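Local coordinates for WAP, Kazal, immunoglobulin, Kunitz and NTR domain-containing protein 2 (Mus musculus, PDB 6MAA) that inhibits mature myostatin but probably not activin, and probably also inhibits serine proteases and metalloproteases, the piece described here being its follistatin domain, at residues D49-E54 with R69-A74; L30-E35 with A74-K79; H20-D25 with C36-G41; A60-T65 with I81-V86. One frame throughout, in Å; residues are numbered along the deposited sequence.

Contact 1: D49-E54 with R69-A74. With NO3 (nitrate ion), chain C.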
loop_
_atom_site.group_PDB
_atom_site.type_symbol
_atom_site.label_atom_id
_atom_site.label_comp_id
_atom_site.label_asym_id
_atom_site.label_seq_id
_atom_site.Cartn_x
_atom_site.Cartn_y
_atom_site.Cartn_z
ATOM N N ASP A 49 -5.629 -1.437 -0.938
ATOM C CA ASP A 49 -6.736 -2.034 -1.700
ATOM C C ASP A 49 -7.924 -1.090 -1.904
ATOM O O ASP A 49 -9.081 -1.509 -1.853
ATOM C CB ASP A 49 -7.208 -3.352 -1.089
ATOM C CG ASP A 49 -6.355 -4.518 -1.493
ATOM O OD1 ASP A 49 -5.669 -4.422 -2.530
ATOM O OD2 ASP A 49 -6.384 -5.536 -0.771
ATOM N N ARG A 50 -7.652 0.183 -2.173
ATOM C CA ARG A 50 -8.730 1.136 -2.426
ATOM C C ARG A 50 -8.218 2.156 -3.424
ATOM O O ARG A 50 -7.259 2.870 -3.125
ATOM C CB ARG A 50 -9.174 1.830 -1.132
ATOM C CG ARG A 50 -10.315 2.833 -1.334
ATOM C CD ARG A 50 -10.822 3.413 -0.012
ATOM N NE ARG A 50 -9.809 4.235 0.642
ATOM C CZ ARG A 50 -9.745 5.563 0.570
ATOM N NH1 ARG A 50 -10.647 6.247 -0.120
ATOM N NH2 ARG A 50 -8.775 6.210 1.200
ATOM N N CYS A 51 -8.851 2.230 -4.595
ATOM C CA CYS A 51 -8.359 3.087 -5.666
ATOM C C CYS A 51 -9.518 3.770 -6.377
ATOM O O CYS A 51 -10.612 3.216 -6.481
ATOM C CB CYS A 51 -7.606 2.260 -6.712
ATOM S SG CYS A 51 -6.119 1.434 -6.096
ATOM N N GLU A 52 -9.254 4.964 -6.906
ATOM C CA GLU A 52 -10.242 5.634 -7.740
ATOM C C GLU A 52 -10.370 4.940 -9.090
ATOM O O GLU A 52 -9.371 4.561 -9.711
ATOM C CB GLU A 52 -9.818 7.076 -8.003
ATOM C CG GLU A 52 -9.823 7.951 -6.778
ATOM C CD GLU A 52 -9.856 9.417 -7.127
ATOM O OE1 GLU A 52 -10.327 9.752 -8.233
ATOM O OE2 GLU A 52 -9.412 10.231 -6.296
ATOM N N LYS A 53 -11.610 4.816 -9.569
ATOM C CA LYS A 53 -11.850 4.363 -10.940
ATOM C C LYS A 53 -11.665 5.533 -11.908
ATOM O O LYS A 53 -12.592 6.009 -12.563
ATOM C CB LYS A 53 -13.218 3.714 -11.099
ATOM C CG LYS A 53 -13.308 2.893 -12.388
ATOM C CD LYS A 53 -14.724 2.494 -12.742
ATOM C CE LYS A 53 -15.518 3.680 -13.239
ATOM N NZ LYS A 53 -16.842 3.250 -13.769
ATOM N N GLU A 54 -10.432 6.006 -11.961
ATOM C CA GLU A 54 -10.044 7.111 -12.833
ATOM C C GLU A 54 -8.989 6.534 -13.758
ATOM O O GLU A 54 -7.891 6.181 -13.291
ATOM C CB GLU A 54 -9.457 8.243 -11.987
ATOM C CG GLU A 54 -9.196 9.534 -12.746
ATOM C CD GLU A 54 -10.458 10.122 -13.333
ATOM O OE1 GLU A 54 -10.634 10.042 -14.568
ATOM O OE2 GLU A 54 -11.286 10.640 -12.556
ATOM N N ARG A 69 -2.104 3.648 -11.737
ATOM C CA ARG A 69 -0.970 3.282 -10.892
ATOM C C ARG A 69 -1.413 2.721 -9.549
ATOM O O ARG A 69 -0.731 1.858 -8.985
ATOM C CB ARG A 69 -0.063 4.488 -10.672
ATOM C CG ARG A 69 0.675 4.918 -11.915
ATOM C CD ARG A 69 1.748 5.915 -11.561
ATOM N NE ARG A 69 2.461 6.383 -12.740
ATOM C CZ ARG A 69 3.683 6.899 -12.703
ATOM N NH1 ARG A 69 4.322 6.990 -11.545
ATOM N NH2 ARG A 69 4.271 7.306 -13.818
ATOM N N CYS A 70 -2.526 3.212 -9.010
ATOM C CA CYS A 70 -3.023 2.670 -7.752
ATOM C C CYS A 70 -3.379 1.190 -7.889
ATOM O O CYS A 70 -3.061 0.384 -7.009
ATOM C CB CYS A 70 -4.212 3.502 -7.271
ATOM S SG CYS A 70 -4.896 3.026 -5.669
ATOM N N PHE A 71 -4.017 0.805 -8.999
ATOM C CA PHE A 71 -4.307 -0.613 -9.205
ATOM C C PHE A 71 -3.029 -1.424 -9.412
ATOM O O PHE A 71 -2.936 -2.568 -8.949
ATOM C CB PHE A 71 -5.323 -0.806 -10.334
ATOM C CG PHE A 71 -6.715 -0.335 -9.971
ATOM C CD1 PHE A 71 -7.526 -1.099 -9.145
ATOM C CD2 PHE A 71 -7.190 0.889 -10.419
ATOM C CE1 PHE A 71 -8.792 -0.660 -8.786
ATOM C CE2 PHE A 71 -8.453 1.331 -10.075
ATOM C CZ PHE A 71 -9.254 0.558 -9.251
ATOM N N MET A 72 -2.024 -0.847 -10.076
ATOM C CA MET A 72 -0.728 -1.516 -10.170
ATOM C C MET A 72 -0.137 -1.758 -8.784
ATOM O O MET A 72 0.318 -2.867 -8.474
ATOM C CB MET A 72 0.231 -0.685 -11.024
ATOM C CG MET A 72 1.594 -1.326 -11.226
ATOM S SD MET A 72 2.792 -0.243 -12.033
ATOM C CE MET A 72 3.067 0.968 -10.736
ATOM N N ASP A 73 -0.158 -0.728 -7.925
ATOM C CA ASP A 73 0.378 -0.870 -6.573
ATOM C C ASP A 73 -0.378 -1.934 -5.789
ATOM O O ASP A 73 0.216 -2.658 -4.977
ATOM C CB ASP A 73 0.260 0.454 -5.816
ATOM C CG ASP A 73 1.222 1.517 -6.302
ATOM O OD1 ASP A 73 2.138 1.218 -7.092
ATOM O OD2 ASP A 73 1.049 2.674 -5.862
ATOM N N ALA A 74 -1.697 -2.009 -5.981
ATOM C CA ALA A 74 -2.497 -2.984 -5.245
ATOM C C ALA A 74 -2.140 -4.404 -5.657
ATOM O O ALA A 74 -2.062 -5.301 -4.809
ATOM C CB ALA A 74 -3.989 -2.710 -5.440
HETATM N N NO3 C . -6.002 6.412 -7.083
HETATM O O1 NO3 C . -6.283 5.818 -8.154
HETATM O O2 NO3 C . -6.836 6.434 -6.144
HETATM O O3 NO3 C . -4.883 6.995 -6.959
#
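Segment 49-54, holding the predicted reactive bond Lys53-Glu54 of the Kazal-like module, is tied to the module's helix by the disulfide Cys51-Cys70. Its two sulfurs, Cys51 SG and Cys70 SG, lie 2.1 Å apart with a left-handed chi3 of -80°. On the helix side, Cys70 SG stands anti to its own backbone N (chi1 -177°), which swings the sulfur out from helix 69-79 toward the loop. Phe71, the next residue along the helix, lays its ring beneath the bridge. Cys51 CB sits over one face, 3.6 Å from the Phe71 ring centroid and offset toward the rim, a CH-pi contact. Cys51 SG lies over the Phe71 ring as well, 4.2 Å from the centroid and only 9° off the normal, a sulfur-aromatic contact. At the ring's edge, Glu52 O approaches Phe71 CE2 to 3.4 Å, near the ring plane. The same carbonyl accepts from Asn68 ND2, which also bonds Glu54 O and so braces the loop from just before the helix. A nitrate ion, probably from the crystallisation liquor, takes a nearly straight bond from Glu52 N to its O2 (2.9 Å), while its O1 lies 3.2 Å from Cys70 CB. Lys53 centres an inverse gamma turn. A disulfide holding this segment to the helix, with an asparagine bracing it, is characteristic of the binding loop of Kazal inhibitors.

Contact 2: L30-E35 with A74-K79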
loop_
_atom_site.group_PDB
_atom_site.type_symbol
_atom_site.label_atom_id
_atom_site.label_comp_id
_atom_site.label_asym_id
_atom_site.label_seq_id
_atom_site.Cartn_x
_atom_site.Cartn_y
_atom_site.Cartn_z
ATOM N N LEU A 30 7.769 -0.798 3.549
ATOM C CA LEU A 30 8.520 -0.745 2.296
ATOM C C LEU A 30 7.741 -1.324 1.123
ATOM O O LEU A 30 7.979 -0.929 -0.025
ATOM C CB LEU A 30 9.860 -1.470 2.438
ATOM C CG LEU A 30 10.910 -0.847 3.361
ATOM C CD1 LEU A 30 12.164 -1.699 3.380
ATOM C CD2 LEU A 30 11.239 0.560 2.909
ATOM N N GLN A 31 6.825 -2.257 1.376
ATOM C CA GLN A 31 6.117 -2.925 0.291
ATOM C C GLN A 31 5.248 -1.942 -0.476
ATOM O O GLN A 31 4.419 -1.232 0.100
ATOM C CB GLN A 31 5.248 -4.051 0.849
ATOM C CG GLN A 31 4.254 -4.627 -0.148
ATOM C CD GLN A 31 4.928 -5.322 -1.318
ATOM O OE1 GLN A 31 5.769 -6.200 -1.128
ATOM N NE2 GLN A 31 4.555 -4.936 -2.536
ATOM N N GLN A 32 5.443 -1.912 -1.790
ATOM C CA GLN A 32 4.597 -1.126 -2.674
ATOM C C GLN A 32 3.129 -1.477 -2.454
ATOM O O GLN A 32 2.761 -2.653 -2.410
ATOM C CB GLN A 32 5.006 -1.461 -4.104
ATOM C CG GLN A 32 4.203 -0.802 -5.175
ATOM C CD GLN A 32 4.746 -1.148 -6.532
ATOM O OE1 GLN A 32 5.706 -1.910 -6.643
ATOM N NE2 GLN A 32 4.138 -0.603 -7.576
ATOM N N GLY A 33 2.297 -0.445 -2.290
ATOM C CA GLY A 33 0.870 -0.615 -2.086
ATOM C C GLY A 33 0.441 -0.880 -0.660
ATOM O O GLY A 33 -0.757 -1.073 -0.416
ATOM N N SER A 34 1.366 -0.887 0.289
ATOM C CA SER A 34 1.056 -1.204 1.672
ATOM C C SER A 34 1.087 0.062 2.517
ATOM O O SER A 34 1.636 1.094 2.120
ATOM C CB SER A 34 2.062 -2.218 2.213
ATOM O OG SER A 34 3.310 -1.606 2.450
ATOM N N GLU A 35 0.479 -0.025 3.697
ATOM C CA GLU A 35 0.546 1.069 4.651
ATOM C C GLU A 35 0.535 0.495 6.059
ATOM O O GLU A 35 0.122 -0.644 6.289
ATOM C CB GLU A 35 -0.596 2.074 4.459
ATOM C CG GLU A 35 -1.959 1.560 4.894
ATOM C CD GLU A 35 -3.054 2.604 4.752
ATOM O OE1 GLU A 35 -4.200 2.319 5.163
ATOM O OE2 GLU A 35 -2.773 3.704 4.230
ATOM N N ALA A 74 -1.697 -2.009 -5.981
ATOM C CA ALA A 74 -2.497 -2.984 -5.245
ATOM C C ALA A 74 -2.140 -4.404 -5.657
ATOM O O ALA A 74 -2.062 -5.301 -4.809
ATOM C CB ALA A 74 -3.989 -2.710 -5.440
ATOM N N GLU A 75 -1.882 -4.621 -6.947
ATOM C CA GLU A 75 -1.451 -5.941 -7.394
ATOM C C GLU A 75 -0.065 -6.275 -6.859
ATOM O O GLU A 75 0.181 -7.411 -6.428
ATOM C CB GLU A 75 -1.487 -6.027 -8.918
ATOM C CG GLU A 75 -1.098 -7.392 -9.471
ATOM C CD GLU A 75 -2.128 -8.490 -9.196
ATOM O OE1 GLU A 75 -1.903 -9.619 -9.668
ATOM O OE2 GLU A 75 -3.153 -8.244 -8.519
ATOM N N ALA A 76 0.851 -5.303 -6.877
ATOM C CA ALA A 76 2.174 -5.517 -6.296
ATOM C C ALA A 76 2.062 -5.944 -4.838
ATOM O O ALA A 76 2.715 -6.901 -4.408
ATOM C CB ALA A 76 3.011 -4.246 -6.417
ATOM N N CYS A 77 1.225 -5.251 -4.063
ATOM C CA CYS A 77 1.084 -5.590 -2.651
ATOM C C CYS A 77 0.489 -6.980 -2.480
ATOM O O CYS A 77 0.931 -7.755 -1.622
ATOM C CB CYS A 77 0.222 -4.542 -1.947
ATOM S SG CYS A 77 0.293 -4.651 -0.151
ATOM N N SER A 78 -0.513 -7.315 -3.296
ATOM C CA SER A 78 -1.161 -8.619 -3.190
ATOM C C SER A 78 -0.164 -9.747 -3.430
ATOM O O SER A 78 -0.233 -10.801 -2.782
ATOM C CB SER A 78 -2.315 -8.686 -4.193
ATOM O OG SER A 78 -2.949 -9.946 -4.172
ATOM N N LYS A 79 0.777 -9.538 -4.349
ATOM C CA LYS A 79 1.765 -10.540 -4.720
ATOM C C LYS A 79 3.039 -10.453 -3.895
ATOM O O LYS A 79 3.856 -11.373 -3.949
ATOM C CB LYS A 79 2.138 -10.382 -6.194
ATOM C CG LYS A 79 1.082 -10.843 -7.164
ATOM C CD LYS A 79 1.746 -11.238 -8.476
ATOM C CE LYS A 79 0.723 -11.654 -9.508
ATOM N NZ LYS A 79 -0.103 -12.769 -8.989
#
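Gln31 turns CG anti to its backbone N (chi1 168°) and then bends at chi2 (65°), which folds its amide back to the carbonyl of Gln32 and against helix 69-79. Gln32 is instead extended, chi1 and chi2 both 177°, which carries its amide to Ala76 CB. Gln31 NE2 donates to Gln32 O at 2.9 Å, in the carbonyl plane and on a lone pair, and also to Ile81 O beyond the helix; these bonds fix the amide's rotation. Gln31 NE2 rests 3.5 Å from Cys77 CA. Gln32 CD lies 3.6 Å from Ala76 CB, its amide spanned between Asp73 OD1, bonded by NE2, and Leu83 N, bonded to OE1. Between these side chains the backbone comes very near the helix: Gln32 O is 3.2 Å from Cys77 CB, and Gly33 CA, at positive phi, is 5.0 Å from Cys77 CA. Ser34 OG and Ser34 N both bond Gln31 O, gripping the turn, while Ser34 CB packs 3.8 Å from Cys77 SG, whose disulfide partner is Cys47. Gln31 to Ser34 form a type II beta turn that leads into strand 34-39 and is seated on the Kazal helix, at the joint between the two halves of a follistatin domain.

Contact 3: H20-D25 with C36-G41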
loop_
_atom_site.group_PDB
_atom_site.type_symbol
_atom_site.label_atom_id
_atom_site.label_comp_id
_atom_site.label_asym_id
_atom_site.label_seq_id
_atom_site.Cartn_x
_atom_site.Cartn_y
_atom_site.Cartn_z
ATOM N N HIS A 20 -0.105 5.066 26.602
ATOM C CA HIS A 20 -0.681 5.695 25.427
ATOM C C HIS A 20 -0.914 4.611 24.391
ATOM O O HIS A 20 -0.257 3.566 24.406
ATOM C CB HIS A 20 0.242 6.788 24.873
ATOM C CG HIS A 20 -0.442 7.762 23.966
ATOM N ND1 HIS A 20 -0.635 7.521 22.623
ATOM C CD2 HIS A 20 -0.967 8.989 24.208
ATOM C CE1 HIS A 20 -1.247 8.555 22.075
ATOM N NE2 HIS A 20 -1.458 9.461 23.014
ATOM N N MET A 21 -1.858 4.864 23.493
ATOM C CA MET A 21 -2.032 3.971 22.358
ATOM C C MET A 21 -0.844 4.088 21.408
ATOM O O MET A 21 -0.172 5.123 21.334
ATOM C CB MET A 21 -3.304 4.320 21.597
ATOM C CG MET A 21 -4.568 4.047 22.411
ATOM S SD MET A 21 -6.094 4.282 21.490
ATOM C CE MET A 21 -5.949 6.009 21.060
ATOM N N ALA A 22 -0.587 3.006 20.677
ATOM C CA ALA A 22 0.461 3.013 19.667
ATOM C C ALA A 22 -0.036 3.677 18.388
ATOM O O ALA A 22 -1.231 3.655 18.081
ATOM C CB ALA A 22 0.910 1.583 19.368
ATOM N N THR A 23 0.899 4.266 17.631
ATOM C CA THR A 23 0.572 4.972 16.396
ATOM C C THR A 23 1.606 4.667 15.313
ATOM O O THR A 23 2.735 4.261 15.592
ATOM C CB THR A 23 0.499 6.497 16.592
ATOM O OG1 THR A 23 1.812 7.007 16.853
ATOM C CG2 THR A 23 -0.439 6.876 17.739
ATOM N N CYS A 24 1.208 4.906 14.063
ATOM C CA CYS A 24 2.010 4.589 12.882
ATOM C C CYS A 24 2.913 5.729 12.403
ATOM O O CYS A 24 3.668 5.523 11.448
ATOM C CB CYS A 24 1.094 4.169 11.724
ATOM S SG CYS A 24 0.589 2.431 11.762
ATOM N N ASP A 25 2.876 6.901 13.050
ATOM C CA ASP A 25 3.539 8.098 12.521
ATOM C C ASP A 25 4.989 7.841 12.122
ATOM O O ASP A 25 5.431 8.261 11.047
ATOM C CB ASP A 25 3.491 9.228 13.552
ATOM C CG ASP A 25 2.080 9.623 13.923
ATOM O OD1 ASP A 25 1.404 8.819 14.589
ATOM O OD2 ASP A 25 1.649 10.732 13.549
ATOM N N CYS A 36 1.019 1.300 6.995
ATOM C CA CYS A 36 1.054 0.904 8.393
ATOM C C CYS A 36 -0.344 0.982 8.994
ATOM O O CYS A 36 -1.124 1.888 8.681
ATOM C CB CYS A 36 2.017 1.817 9.155
ATOM S SG CYS A 36 2.192 1.487 10.925
ATOM N N ASP A 37 -0.653 0.013 9.851
ATOM C CA ASP A 37 -1.863 -0.013 10.662
ATOM C C ASP A 37 -1.451 -0.472 12.056
ATOM O O ASP A 37 -0.376 -1.050 12.237
ATOM C CB ASP A 37 -2.896 -0.988 10.055
ATOM C CG ASP A 37 -4.335 -0.723 10.513
ATOM O OD1 ASP A 37 -4.586 0.170 11.349
ATOM O OD2 ASP A 37 -5.230 -1.432 10.017
ATOM N N ILE A 38 -2.292 -0.193 13.048
ATOM C CA ILE A 38 -2.049 -0.625 14.422
ATOM C C ILE A 38 -3.008 -1.767 14.729
ATOM O O ILE A 38 -4.231 -1.576 14.736
ATOM C CB ILE A 38 -2.204 0.528 15.428
ATOM C CG1 ILE A 38 -1.170 1.630 15.162
ATOM C CG2 ILE A 38 -2.091 0.012 16.866
ATOM C CD1 ILE A 38 0.259 1.194 15.363
ATOM N N TRP A 39 -2.455 -2.951 14.991
ATOM C CA TRP A 39 -3.240 -4.118 15.371
ATOM C C TRP A 39 -2.713 -4.670 16.685
ATOM O O TRP A 39 -1.513 -4.922 16.818
ATOM C CB TRP A 39 -3.176 -5.191 14.281
ATOM C CG TRP A 39 -4.239 -5.015 13.252
ATOM C CD1 TRP A 39 -4.240 -4.121 12.219
ATOM C CD2 TRP A 39 -5.473 -5.741 13.158
ATOM N NE1 TRP A 39 -5.396 -4.249 11.487
ATOM C CE2 TRP A 39 -6.167 -5.239 12.041
ATOM C CE3 TRP A 39 -6.051 -6.771 13.905
ATOM C CZ2 TRP A 39 -7.418 -5.728 11.656
ATOM C CZ3 TRP A 39 -7.292 -7.255 13.521
ATOM C CH2 TRP A 39 -7.959 -6.734 12.408
ATOM N N ASP A 40 -3.617 -4.861 17.649
ATOM C CA ASP A 40 -3.246 -5.327 18.986
ATOM C C ASP A 40 -2.092 -4.509 19.561
ATOM O O ASP A 40 -1.163 -5.040 20.171
ATOM C CB ASP A 40 -2.950 -6.827 19.004
ATOM C CG ASP A 40 -4.160 -7.652 18.646
ATOM O OD1 ASP A 40 -5.280 -7.151 18.848
ATOM O OD2 ASP A 40 -3.993 -8.796 18.173
ATOM N N GLY A 41 -2.145 -3.198 19.346
ATOM C CA GLY A 41 -1.164 -2.312 19.921
ATOM C C GLY A 41 0.200 -2.320 19.273
ATOM O O GLY A 41 1.142 -1.789 19.873
#
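Cys24, Ile38 and Ala22 bury the most surface here, and all three direct their CB atoms across the gap between the N-terminal segment 20-25 and strand 34-39. Cys24 makes the covalent link: Cys24 SG is 2.0 Å from Cys36 SG, with chi3 -77°. The two halves of the bridge differ in torsion. Cys24 SG stands anti to its carbonyl carbon (chi1 -83°), whereas Cys36 SG is fully anti to its backbone N. Cys24 CB and Cys36 CB end 3.6 Å apart. Cys24 SG also comes within 3.3 Å of Asp37 N, so the bridge lies against the strand's backbone at Asp37. Ile38, two residues after Cys36 on the strand, directs its CG1 branch at the segment. Ile38 CD1 reaches 3.8 Å from Cys24 SG and also rests against the carbonyl carbon of Thr23, while Ile38 CG1 lies 3.6 Å from Ala22 O. Pro43 on the neighbouring strand 42-47 touches both Ile38 and Cys36. Ala22 CB adds to the apolar contact, 4.1 Å from Ile38 CD1, and also lies 3.4 Å from Gly41 O, in the turn after the strand. The two segments are joined by the disulfide and by apolar packing at the surface, well away from the predicted reactive bond. A disulfide clasping a short N-terminal segment to a two-stranded antiparallel hairpin is the arrangement of the EGF-like subdomain that opens a follistatin domain.

Contact 4: A60-T65 with I81-V86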
loop_
_atom_site.group_PDB
_atom_site.type_symbol
_atom_site.label_atom_id
_atom_site.label_comp_id
_atom_site.label_asym_id
_atom_site.label_seq_id
_atom_site.Cartn_x
_atom_site.Cartn_y
_atom_site.Cartn_z
ATOM N N ALA A 60 3.363 -2.129 -17.012
ATOM C CA ALA A 60 4.227 -2.391 -15.873
ATOM C C ALA A 60 5.325 -3.387 -16.224
ATOM O O ALA A 60 5.283 -4.075 -17.248
ATOM C CB ALA A 60 3.422 -2.881 -14.663
ATOM N N SER A 61 6.305 -3.476 -15.319
ATOM C CA SER A 61 7.495 -4.298 -15.510
ATOM C C SER A 61 7.210 -5.795 -15.491
ATOM O O SER A 61 8.107 -6.577 -15.823
ATOM C CB SER A 61 8.548 -3.951 -14.451
ATOM O OG SER A 61 8.016 -4.070 -13.138
ATOM N N ASP A 62 6.007 -6.217 -15.105
ATOM C CA ASP A 62 5.615 -7.615 -15.221
ATOM C C ASP A 62 5.069 -7.956 -16.601
ATOM O O ASP A 62 4.642 -9.093 -16.822
ATOM C CB ASP A 62 4.600 -7.993 -14.127
ATOM C CG ASP A 62 3.312 -7.176 -14.193
ATOM O OD1 ASP A 62 3.208 -6.250 -15.024
ATOM O OD2 ASP A 62 2.398 -7.460 -13.390
ATOM N N GLY A 63 5.069 -7.001 -17.525
ATOM C CA GLY A 63 4.486 -7.217 -18.833
ATOM C C GLY A 63 2.979 -7.094 -18.884
ATOM O O GLY A 63 2.382 -7.405 -19.919
ATOM N N LEU A 64 2.342 -6.650 -17.808
ATOM C CA LEU A 64 0.894 -6.518 -17.753
ATOM C C LEU A 64 0.522 -5.046 -17.640
ATOM O O LEU A 64 1.367 -4.192 -17.374
ATOM C CB LEU A 64 0.318 -7.319 -16.577
ATOM C CG LEU A 64 0.700 -8.802 -16.559
ATOM C CD1 LEU A 64 0.105 -9.497 -15.339
ATOM C CD2 LEU A 64 0.277 -9.495 -17.851
ATOM N N THR A 65 -0.760 -4.760 -17.860
ATOM C CA THR A 65 -1.285 -3.400 -17.883
ATOM C C THR A 65 -2.319 -3.228 -16.773
ATOM O O THR A 65 -3.112 -4.139 -16.495
ATOM C CB THR A 65 -1.919 -3.089 -19.246
ATOM O OG1 THR A 65 -0.990 -3.416 -20.287
ATOM C CG2 THR A 65 -2.268 -1.617 -19.369
ATOM N N ILE A 81 5.460 -8.171 -4.400
ATOM C CA ILE A 81 6.477 -7.907 -5.408
ATOM C C ILE A 81 6.569 -6.401 -5.638
ATOM O O ILE A 81 5.797 -5.619 -5.088
ATOM C CB ILE A 81 6.195 -8.648 -6.734
ATOM C CG1 ILE A 81 4.901 -8.120 -7.365
ATOM C CG2 ILE A 81 6.126 -10.156 -6.504
ATOM C CD1 ILE A 81 4.583 -8.719 -8.722
ATOM N N THR A 82 7.521 -6.002 -6.476
ATOM C CA THR A 82 7.662 -4.615 -6.897
ATOM C C THR A 82 7.358 -4.528 -8.385
ATOM O O THR A 82 7.883 -5.319 -9.175
ATOM C CB THR A 82 9.079 -4.105 -6.624
ATOM O OG1 THR A 82 9.319 -4.096 -5.212
ATOM C CG2 THR A 82 9.256 -2.696 -7.160
ATOM N N LEU A 83 6.502 -3.579 -8.759
ATOM C CA LEU A 83 6.138 -3.336 -10.149
ATOM C C LEU A 83 6.465 -1.891 -10.492
ATOM O O LEU A 83 6.034 -0.972 -9.790
ATOM C CB LEU A 83 4.638 -3.585 -10.364
ATOM C CG LEU A 83 4.144 -5.027 -10.223
ATOM C CD1 LEU A 83 2.629 -5.095 -10.370
ATOM C CD2 LEU A 83 4.833 -5.913 -11.249
ATOM N N SER A 84 7.220 -1.688 -11.566
ATOM C CA SER A 84 7.552 -0.347 -12.026
ATOM C C SER A 84 6.861 -0.054 -13.353
ATOM O O SER A 84 6.494 -0.959 -14.106
ATOM C CB SER A 84 9.066 -0.157 -12.168
ATOM O OG SER A 84 9.625 -1.177 -12.972
ATOM N N VAL A 85 6.691 1.234 -13.631
ATOM C CA VAL A 85 6.014 1.682 -14.842
ATOM C C VAL A 85 6.954 1.551 -16.031
ATOM O O VAL A 85 8.147 1.865 -15.939
ATOM C CB VAL A 85 5.529 3.131 -14.663
ATOM C CG1 VAL A 85 4.919 3.661 -15.955
ATOM C CG2 VAL A 85 4.535 3.221 -13.505
ATOM N N VAL A 86 6.419 1.077 -17.156
ATOM C CA VAL A 86 7.124 1.093 -18.432
ATOM C C VAL A 86 6.229 1.772 -19.462
ATOM O O VAL A 86 5.024 1.941 -19.258
ATOM C CB VAL A 86 7.549 -0.314 -18.911
ATOM C CG1 VAL A 86 8.396 -1.018 -17.853
ATOM C CG2 VAL A 86 6.338 -1.146 -19.283
HETATM O O HOH W 1 8.500 -6.657 -12.247
#
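Ser61 reaches across to Ser84, with chi1 at 55° placing its OG between its own backbone N and carbonyl carbon. From the start of the side chain, Ser61 CB lies 3.3 Å from Ser84 OG. At its tip, Ser61 OG accepts from Ser84 N at 3.0 Å in a nearly straight bond (173°), and it also bonds a water that donates weakly to Thr82 O. The backbone answers in the other direction: Ser61 N donates to Ser84 O at 2.8 Å in a bent bond, the angle at its hydrogen only 130°. The same carbonyl oxygen, Ser84 O, receives a CA-H...O contact from Ala60 CA at 3.2 Å. Ala60 and Val85 form an antiparallel non-hydrogen-bonded pair, their CA atoms 4.6 Å apart, in the small three-stranded sheet of the Kazal subdomain, where strand 58-60 runs between 65-66 and 85-86. Ala60 also begins a type I turn ending at Gly63. Asp62 then starts an Asx turn, its OD1 accepting from Leu64 N, while OD2 bonds Tyr66 OH. The Asp62 and Leu83 side chains cross obliquely, Asp62 CG 3.5 Å from Leu83 CD2. Beyond the serine pair, Val86 CG2 packs 3.7 Å from Ala60 O.

In the fold
The four contacts run along an elongated domain. Contact 3 lies at one end, on strand 34-39, its centre 31 Å from that of contact 4 at the other. Contacts 1 and 2 come between, sharing helix 69-79 and Ala74, with centres 11 Å apart. Strand 34-39 carries contact 2 into contact 3, and in sequence their segments alternate; contact 3 closes before contact 1 opens. Met72, on the helix segment of contact 1, packs on Ala60, Leu83 and Val85 of contact 4, while Gln32 links contact 2 to contacts 1 and 4. The helix thus couples the predicted reactive-bond loop, the small sheet and the N-terminal hairpin of this follistatin domain.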